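Local atomic coordinates of cellulose hydrolase (Bacillus licheniformis, PDB entry 4YZT), a protein that hydrolyses internal beta-1,4-glucosidic bonds of cellulose as a tri-modular family 5 endoglucanase. Residues A[461-473]-A[484-496]. Residues are numbered along the deposited sequence; the frame is centred on the assembly and turned at random.
Sequences TKLATVKGVVDST and WTPYLNYDEDFYE
V466 lays CG2 over one face of the F494 ring, 3.6 Å from its centroid, while L463 CD2 reaches the ring obliquely at CD1. The phenyl group is brought there by a first torsion of 66°, with CG lodged between the backbone N and the carbonyl carbon, and its opposite face receives CA of Y490. Were F494 replaced by alanine, V466 CG2 would probably lose the face it rests on and L463 CD2 the ring it packs against. Farther along strand 462-470, K467 CB sits over the centre of the Y487 ring, 3.7 Å from the centroid, in a second CH-pi contact. A water joins K467 NZ to Y487 OH, which is also hydrogen-bonded to E520.

Two backbone bonds flank this pair: L488 N to V466 O (2.9 Å, 175°) and G468 N to P486 O. At the far end L463 N donates to the E496 carboxylate, meeting OE2 on the syn side but 31° out of its plane. An ST turn, T485 OG1 accepting from Y487 N, precedes a single beta bridge, K467 with Y487. On the strand's other edge, A464 and T465 both face E520, a classic beta bulge. The bridge thus joins a loop to edge strand 462-470 of a four-stranded mixed sheet in the C-terminal beta-module.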
ATOM      1  N   THR A 461      -4.905 -10.345  21.946  1.00 16.43           N
ATOM      2  CA  THR A 461      -4.550 -10.990  20.693  1.00 16.21           C
ATOM      3  C   THR A 461      -5.098 -10.188  19.511  1.00 16.00           C
ATOM      4  O   THR A 461      -5.954  -9.326  19.685  1.00 15.59           O
ATOM      5  CB  THR A 461      -5.061 -12.445  20.612  1.00 16.83           C
ATOM      6  OG1 THR A 461      -6.487 -12.459  20.515  1.00 15.46           O
ATOM      7  CG2 THR A 461      -4.620 -13.245  21.818  1.00 17.75           C
ATOM      8  N   LYS A 462      -4.588 -10.476  18.316  1.00 17.33           N
ATOM      9  CA  LYS A 462      -4.976  -9.762  17.104  1.00 17.75           C
ATOM     10  C   LYS A 462      -5.287 -10.743  15.996  1.00 13.89           C
ATOM     11  O   LYS A 462      -4.649 -11.797  15.886  1.00 14.83           O
ATOM     12  CB  LYS A 462      -3.869  -8.806  16.637  1.00 21.00           C
ATOM     13  CG  LYS A 462      -3.358  -7.846  17.699  1.00 28.52           C
ATOM     14  CD  LYS A 462      -2.060  -7.209  17.242  1.00 34.84           C
ATOM     15  CE  LYS A 462      -1.573  -6.156  18.227  1.00 38.85           C
ATOM     16  NZ  LYS A 462      -0.310  -5.533  17.741  1.00 42.21           N
ATOM     17  N   LEU A 463      -6.251 -10.399  15.156  1.00 10.68           N
ATOM     18  CA  LEU A 463      -6.607 -11.279  14.043  1.00 11.63           C
ATOM     19  C   LEU A 463      -5.485 -11.335  13.000  1.00 12.44           C
ATOM     20  O   LEU A 463      -4.940 -10.297  12.604  1.00 13.09           O
ATOM     21  CB  LEU A 463      -7.901 -10.812  13.386  1.00 11.66           C
ATOM     22  CG  LEU A 463      -8.395 -11.652  12.205  1.00 12.61           C
ATOM     23  CD1 LEU A 463      -8.702 -13.086  12.644  1.00 12.99           C
ATOM     24  CD2 LEU A 463      -9.615 -10.977  11.603  1.00 12.90           C
ATOM     25  N   ALA A 464      -5.137 -12.549  12.576  1.00  9.06           N
ATOM     26  CA  ALA A 464      -4.104 -12.755  11.565  1.00 12.41           C
ATOM     27  C   ALA A 464      -4.692 -13.195  10.222  1.00 12.74           C
ATOM     28  O   ALA A 464      -4.481 -12.543   9.190  1.00 13.10           O
ATOM     29  CB  ALA A 464      -3.109 -13.778  12.056  1.00 12.77           C
ATOM     30  N   THR A 465      -5.424 -14.310  10.241  1.00 10.40           N
ATOM     31  CA  THR A 465      -6.099 -14.798   9.042  1.00  9.00           C
ATOM     32  C   THR A 465      -7.246 -15.738   9.450  1.00 10.21           C
ATOM     33  O   THR A 465      -7.451 -16.003  10.633  1.00  9.82           O
ATOM     34  CB  THR A 465      -5.106 -15.514   8.084  1.00  9.83           C
ATOM     35  OG1 THR A 465      -5.781 -15.877   6.866  1.00 13.27           O
ATOM     36  CG2 THR A 465      -4.536 -16.758   8.725  1.00  8.84           C
ATOM     37  N   VAL A 466      -8.010 -16.218   8.478  1.00  9.94           N
ATOM     38  CA  VAL A 466      -9.127 -17.108   8.763  1.00 10.27           C
ATOM     39  C   VAL A 466      -9.172 -18.212   7.703  1.00 11.43           C
ATOM     40  O   VAL A 466      -8.947 -17.928   6.534  1.00 11.82           O
ATOM     41  CB  VAL A 466     -10.492 -16.362   8.750  1.00  9.85           C
ATOM     42  CG1 VAL A 466     -11.605 -17.272   9.296  1.00 10.36           C
ATOM     43  CG2 VAL A 466     -10.425 -15.063   9.534  1.00  9.97           C
ATOM     44  N   LYS A 467      -9.464 -19.454   8.100  1.00 12.29           N
ATOM     45  CA  LYS A 467      -9.767 -20.504   7.123  1.00 12.97           C
ATOM     46  C   LYS A 467     -11.164 -21.056   7.401  1.00 13.65           C
ATOM     47  O   LYS A 467     -11.677 -20.957   8.532  1.00 14.48           O
ATOM     48  CB  LYS A 467      -8.724 -21.626   7.145  1.00 13.06           C
ATOM     49  CG  LYS A 467      -8.581 -22.340   8.492  1.00 14.61           C
ATOM     50  CD  LYS A 467      -7.791 -23.643   8.365  1.00 17.19           C
ATOM     51  CE  LYS A 467      -7.474 -24.253   9.732  1.00 16.99           C
ATOM     52  NZ  LYS A 467      -6.644 -25.491   9.601  1.00 16.87           N
ATOM     53  N   GLY A 468     -11.775 -21.628   6.368  1.00 11.97           N
ATOM     54  CA  GLY A 468     -13.114 -22.171   6.479  1.00 12.85           C
ATOM     55  C   GLY A 468     -13.217 -23.484   5.738  1.00 15.50           C
ATOM     56  O   GLY A 468     -12.791 -23.587   4.589  1.00 15.17           O
ATOM     57  N   VAL A 469     -13.797 -24.479   6.405  1.00 16.09           N
ATOM     58  CA  VAL A 469     -13.808 -25.860   5.940  1.00 17.93           C
ATOM     59  C   VAL A 469     -15.227 -26.423   6.024  1.00 20.83           C
ATOM     60  O   VAL A 469     -15.949 -26.138   6.979  1.00 20.28           O
ATOM     61  CB  VAL A 469     -12.832 -26.712   6.789  1.00 22.57           C
ATOM     62  CG1 VAL A 469     -13.060 -28.175   6.594  1.00 29.30           C
ATOM     63  CG2 VAL A 469     -11.379 -26.335   6.487  1.00 22.09           C
ATOM     64  N   VAL A 470     -15.639 -27.195   5.018  1.00 18.79           N
ATOM     65  CA  VAL A 470     -16.928 -27.868   5.080  1.00 19.19           C
ATOM     66  C   VAL A 470     -16.771 -29.115   5.945  1.00 22.12           C
ATOM     67  O   VAL A 470     -15.898 -29.942   5.689  1.00 19.87           O
ATOM     68  CB  VAL A 470     -17.449 -28.249   3.687  1.00 21.47           C
ATOM     69  CG1 VAL A 470     -18.843 -28.850   3.785  1.00 22.03           C
ATOM     70  CG2 VAL A 470     -17.433 -27.026   2.762  1.00 22.17           C
ATOM     71  N   ASP A 471     -17.602 -29.241   6.975  1.00 23.35           N
ATOM     72  CA  ASP A 471     -17.452 -30.333   7.936  1.00 25.33           C
ATOM     73  C   ASP A 471     -17.535 -31.731   7.294  1.00 26.28           C
ATOM     74  O   ASP A 471     -16.690 -32.585   7.551  1.00 25.76           O
ATOM     75  CB  ASP A 471     -18.508 -30.225   9.037  1.00 28.74           C
ATOM     76  CG  ASP A 471     -18.235 -29.100  10.013  1.00 29.74           C
ATOM     77  OD1 ASP A 471     -17.192 -28.418   9.895  1.00 31.19           O
ATOM     78  OD2 ASP A 471     -19.068 -28.906  10.928  1.00 31.13           O
ATOM     79  N   SER A 472     -18.554 -31.970   6.475  1.00 27.30           N
ATOM     80  CA  SER A 472     -18.784 -33.321   5.966  1.00 34.05           C
ATOM     81  C   SER A 472     -17.692 -33.795   5.015  1.00 32.86           C
ATOM     82  O   SER A 472     -17.460 -34.995   4.892  1.00 34.71           O
ATOM     83  CB  SER A 472     -20.142 -33.411   5.269  1.00 38.87           C
ATOM     84  OG  SER A 472     -20.180 -32.572   4.131  1.00 40.60           O
ATOM     85  N   THR A 473     -17.022 -32.860   4.348  1.00 28.53           N
ATOM     86  CA  THR A 473     -16.066 -33.215   3.300  1.00 28.09           C
ATOM     87  C   THR A 473     -14.627 -32.805   3.618  1.00 27.38           C
ATOM     88  O   THR A 473     -13.680 -33.419   3.126  1.00 27.38           O
ATOM     89  CB  THR A 473     -16.454 -32.574   1.956  1.00 27.11           C
ATOM     90  OG1 THR A 473     -16.242 -31.158   2.030  1.00 25.93           O
ATOM     91  CG2 THR A 473     -17.916 -32.847   1.637  1.00 25.70           C
ATOM     92  N   TRP A 484      -7.796 -24.811  -3.954  1.00 15.58           N
ATOM     93  CA  TRP A 484      -6.592 -25.431  -3.379  1.00 15.95           C
ATOM     94  C   TRP A 484      -6.322 -25.088  -1.908  1.00 16.70           C
ATOM     95  O   TRP A 484      -5.388 -25.629  -1.309  1.00 15.38           O
ATOM     96  CB  TRP A 484      -5.362 -25.035  -4.197  1.00 16.29           C
ATOM     97  CG  TRP A 484      -4.986 -23.594  -3.980  1.00 16.44           C
ATOM     98  CD1 TRP A 484      -4.096 -23.114  -3.066  1.00 17.67           C
ATOM     99  CD2 TRP A 484      -5.517 -22.447  -4.662  1.00 15.56           C
ATOM    100  NE1 TRP A 484      -4.027 -21.739  -3.139  1.00 16.00           N
ATOM    101  CE2 TRP A 484      -4.889 -21.305  -4.111  1.00 14.24           C
ATOM    102  CE3 TRP A 484      -6.458 -22.271  -5.681  1.00 14.92           C
ATOM    103  CZ2 TRP A 484      -5.169 -20.014  -4.549  1.00 15.23           C
ATOM    104  CZ3 TRP A 484      -6.728 -20.982  -6.125  1.00 18.39           C
ATOM    105  CH2 TRP A 484      -6.086 -19.870  -5.556  1.00 15.50           C
ATOM    106  N   THR A 485      -7.114 -24.183  -1.340  1.00 15.34           N
ATOM    107  CA  THR A 485      -6.889 -23.720   0.029  1.00 13.83           C
ATOM    108  C   THR A 485      -8.192 -23.367   0.729  1.00 14.85           C
ATOM    109  O   THR A 485      -9.133 -22.885   0.093  1.00 15.04           O
ATOM    110  CB  THR A 485      -5.948 -22.479   0.073  1.00 14.67           C
ATOM    111  OG1 THR A 485      -5.755 -22.067   1.431  1.00 14.46           O
ATOM    112  CG2 THR A 485      -6.543 -21.283  -0.700  1.00 11.70           C
ATOM    113  N   PRO A 486      -8.254 -23.616   2.050  1.00 13.80           N
ATOM    114  CA  PRO A 486      -9.416 -23.212   2.845  1.00 12.65           C
ATOM    115  C   PRO A 486      -9.249 -21.805   3.376  1.00 11.72           C
ATOM    116  O   PRO A 486     -10.179 -21.253   3.978  1.00 11.53           O
ATOM    117  CB  PRO A 486      -9.424 -24.239   3.976  1.00 12.61           C
ATOM    118  CG  PRO A 486      -7.948 -24.467   4.224  1.00 13.92           C
ATOM    119  CD  PRO A 486      -7.320 -24.449   2.837  1.00 13.70           C
ATOM    120  N   TYR A 487      -8.081 -21.211   3.152  1.00 13.40           N
ATOM    121  CA  TYR A 487      -7.822 -19.888   3.723  1.00 11.96           C
ATOM    122  C   TYR A 487      -8.551 -18.806   2.937  1.00 10.75           C
ATOM    123  O   TYR A 487      -8.586 -18.819   1.704  1.00 10.22           O
ATOM    124  CB  TYR A 487      -6.318 -19.607   3.809  1.00  9.49           C
ATOM    125  CG  TYR A 487      -5.712 -20.297   5.016  1.00  9.82           C
ATOM    126  CD1 TYR A 487      -5.183 -21.565   4.916  1.00 10.70           C
ATOM    127  CD2 TYR A 487      -5.730 -19.688   6.267  1.00 11.92           C
ATOM    128  CE1 TYR A 487      -4.659 -22.212   6.012  1.00 11.22           C
ATOM    129  CE2 TYR A 487      -5.205 -20.320   7.373  1.00 12.03           C
ATOM    130  CZ  TYR A 487      -4.672 -21.577   7.243  1.00 11.54           C
ATOM    131  OH  TYR A 487      -4.143 -22.214   8.341  1.00 14.18           O
ATOM    132  N   LEU A 488      -9.165 -17.895   3.686  1.00 11.26           N
ATOM    133  CA  LEU A 488      -9.959 -16.797   3.147  1.00  9.38           C
ATOM    134  C   LEU A 488      -9.108 -15.543   2.909  1.00 11.57           C
ATOM    135  O   LEU A 488      -7.921 -15.505   3.260  1.00 13.61           O
ATOM    136  CB  LEU A 488     -11.118 -16.469   4.099  1.00  8.87           C
ATOM    137  CG  LEU A 488     -12.022 -17.642   4.525  1.00  8.23           C
ATOM    138  CD1 LEU A 488     -13.088 -17.146   5.490  1.00  9.22           C
ATOM    139  CD2 LEU A 488     -12.676 -18.278   3.315  1.00 13.15           C
ATOM    140  N   ASN A 489      -9.724 -14.507   2.343  1.00  9.90           N
ATOM    141  CA  ASN A 489      -9.003 -13.282   1.984  1.00 10.63           C
ATOM    142  C   ASN A 489      -9.428 -12.086   2.824  1.00 13.50           C
ATOM    143  O   ASN A 489     -10.619 -11.809   2.975  1.00 13.19           O
ATOM    144  CB  ASN A 489      -9.207 -12.951   0.506  1.00 10.84           C
ATOM    145  CG  ASN A 489      -8.588 -13.986  -0.438  1.00 12.43           C
ATOM    146  OD1 ASN A 489      -7.775 -14.810  -0.036  1.00 12.48           O
ATOM    147  ND2 ASN A 489      -8.966 -13.919  -1.710  1.00 11.88           N
ATOM    148  N   TYR A 490      -8.450 -11.368   3.368  1.00 11.43           N
ATOM    149  CA  TYR A 490      -8.726 -10.166   4.157  1.00 12.75           C
ATOM    150  C   TYR A 490      -9.663  -9.179   3.452  1.00 12.56           C
ATOM    151  O   TYR A 490      -9.555  -8.961   2.243  1.00 12.56           O
ATOM    152  CB  TYR A 490      -7.418  -9.460   4.505  1.00 14.74           C
ATOM    153  CG  TYR A 490      -7.613  -8.110   5.173  1.00 18.14           C
ATOM    154  CD1 TYR A 490      -8.097  -8.019   6.474  1.00 23.14           C
ATOM    155  CD2 TYR A 490      -7.319  -6.930   4.499  1.00 18.17           C
ATOM    156  CE1 TYR A 490      -8.275  -6.786   7.091  1.00 24.80           C
ATOM    157  CE2 TYR A 490      -7.493  -5.691   5.111  1.00 23.38           C
ATOM    158  CZ  TYR A 490      -7.974  -5.631   6.406  1.00 27.79           C
ATOM    159  OH  TYR A 490      -8.153  -4.407   7.019  1.00 32.37           O
ATOM    160  N   ASP A 491     -10.589  -8.624   4.233  1.00 12.06           N
ATOM    161  CA  ASP A 491     -11.509  -7.558   3.827  1.00 12.99           C
ATOM    162  C   ASP A 491     -12.664  -8.110   2.982  1.00 13.79           C
ATOM    163  O   ASP A 491     -13.812  -7.911   3.346  1.00 15.57           O
ATOM    164  CB  ASP A 491     -10.777  -6.432   3.077  1.00 15.60           C
ATOM    165  CG  ASP A 491     -11.445  -5.073   3.242  1.00 24.14           C
ATOM    166  OD1 ASP A 491     -12.085  -4.818   4.286  1.00 26.11           O
ATOM    167  OD2 ASP A 491     -11.313  -4.245   2.319  1.00 26.57           O
ATOM    168  N   GLU A 492     -12.386  -8.801   1.876  1.00 11.97           N
ATOM    169  CA  GLU A 492     -13.507  -9.303   1.076  1.00 12.86           C
ATOM    170  C   GLU A 492     -14.204 -10.475   1.775  1.00 10.62           C
ATOM    171  O   GLU A 492     -15.417 -10.645   1.618  1.00 13.08           O
ATOM    172  CB  GLU A 492     -13.062  -9.690  -0.341  1.00 15.38           C
ATOM    173  CG  GLU A 492     -12.233 -10.935  -0.449  1.00 16.24           C
ATOM    174  CD  GLU A 492     -11.724 -11.177  -1.870  1.00 18.95           C
ATOM    175  OE1 GLU A 492     -11.341 -12.322  -2.171  1.00 17.64           O
ATOM    176  OE2 GLU A 492     -11.685 -10.220  -2.682  1.00 21.45           O
ATOM    177  N   ASP A 493     -13.465 -11.237   2.586  1.00 10.14           N
ATOM    178  CA  ASP A 493     -14.039 -12.384   3.296  1.00  9.52           C
ATOM    179  C   ASP A 493     -14.159 -12.190   4.807  1.00  9.99           C
ATOM    180  O   ASP A 493     -15.040 -12.771   5.440  1.00 13.12           O
ATOM    181  CB  ASP A 493     -13.208 -13.642   3.053  1.00 11.63           C
ATOM    182  CG  ASP A 493     -13.215 -14.081   1.606  1.00 13.64           C
ATOM    183  OD1 ASP A 493     -14.216 -13.815   0.909  1.00 12.58           O
ATOM    184  OD2 ASP A 493     -12.231 -14.724   1.189  1.00 13.45           O
ATOM    185  N   PHE A 494     -13.249 -11.421   5.408  1.00 10.73           N
ATOM    186  CA  PHE A 494     -13.277 -11.289   6.866  1.00 11.55           C
ATOM    187  C   PHE A 494     -12.658  -9.994   7.342  1.00 10.27           C
ATOM    188  O   PHE A 494     -11.888  -9.355   6.629  1.00 11.66           O
ATOM    189  CB  PHE A 494     -12.555 -12.472   7.549  1.00 10.20           C
ATOM    190  CG  PHE A 494     -11.059 -12.533   7.275  1.00  9.93           C
ATOM    191  CD1 PHE A 494     -10.163 -11.755   8.017  1.00 11.14           C
ATOM    192  CD2 PHE A 494     -10.554 -13.368   6.291  1.00 10.41           C
ATOM    193  CE1 PHE A 494      -8.799 -11.803   7.770  1.00 13.18           C
ATOM    194  CE2 PHE A 494      -9.182 -13.429   6.041  1.00 12.19           C
ATOM    195  CZ  PHE A 494      -8.302 -12.643   6.788  1.00 13.58           C
ATOM    196  N   TYR A 495     -12.982  -9.619   8.570  1.00 11.38           N
ATOM    197  CA  TYR A 495     -12.303  -8.494   9.209  1.00 13.46           C
ATOM    198  C   TYR A 495     -12.499  -8.515  10.713  1.00 15.41           C
ATOM    199  O   TYR A 495     -13.352  -9.245  11.240  1.00 13.35           O
ATOM    200  CB  TYR A 495     -12.781  -7.148   8.633  1.00 12.25           C
ATOM    201  CG  TYR A 495     -14.272  -6.879   8.728  1.00 12.37           C
ATOM    202  CD1 TYR A 495     -15.168  -7.426   7.809  1.00 13.68           C
ATOM    203  CD2 TYR A 495     -14.784  -6.049   9.722  1.00 10.58           C
ATOM    204  CE1 TYR A 495     -16.542  -7.161   7.894  1.00 12.54           C
ATOM    205  CE2 TYR A 495     -16.163  -5.783   9.817  1.00 12.59           C
ATOM    206  CZ  TYR A 495     -17.028  -6.341   8.897  1.00 14.18           C
ATOM    207  OH  TYR A 495     -18.383  -6.071   8.984  1.00 14.56           O
ATOM    208  N   GLU A 496     -11.661  -7.733  11.389  1.00 15.03           N
ATOM    209  CA  GLU A 496     -11.817  -7.420  12.802  1.00 16.93           C
ATOM    210  C   GLU A 496     -12.239  -5.962  12.935  1.00 16.00           C
ATOM    211  O   GLU A 496     -11.710  -5.094  12.238  1.00 15.89           O
ATOM    212  CB  GLU A 496     -10.512  -7.671  13.568  1.00 21.86           C
ATOM    213  CG  GLU A 496     -10.564  -7.243  15.038  1.00 28.12           C
ATOM    214  CD  GLU A 496      -9.219  -7.343  15.764  1.00 36.16           C
ATOM    215  OE1 GLU A 496      -9.145  -6.859  16.922  1.00 40.29           O
ATOM    216  OE2 GLU A 496      -8.244  -7.897  15.199  1.00 35.99           O
TER
HETATM  217  O   HOH W   1      -7.571  -7.124  19.042  1.00 26.09           O
HETATM  218  O   HOH W   2      -5.749 -14.439   4.545  1.00 10.41           O
HETATM  219  O   HOH W   3      -4.291 -24.984   8.421  1.00 25.61           O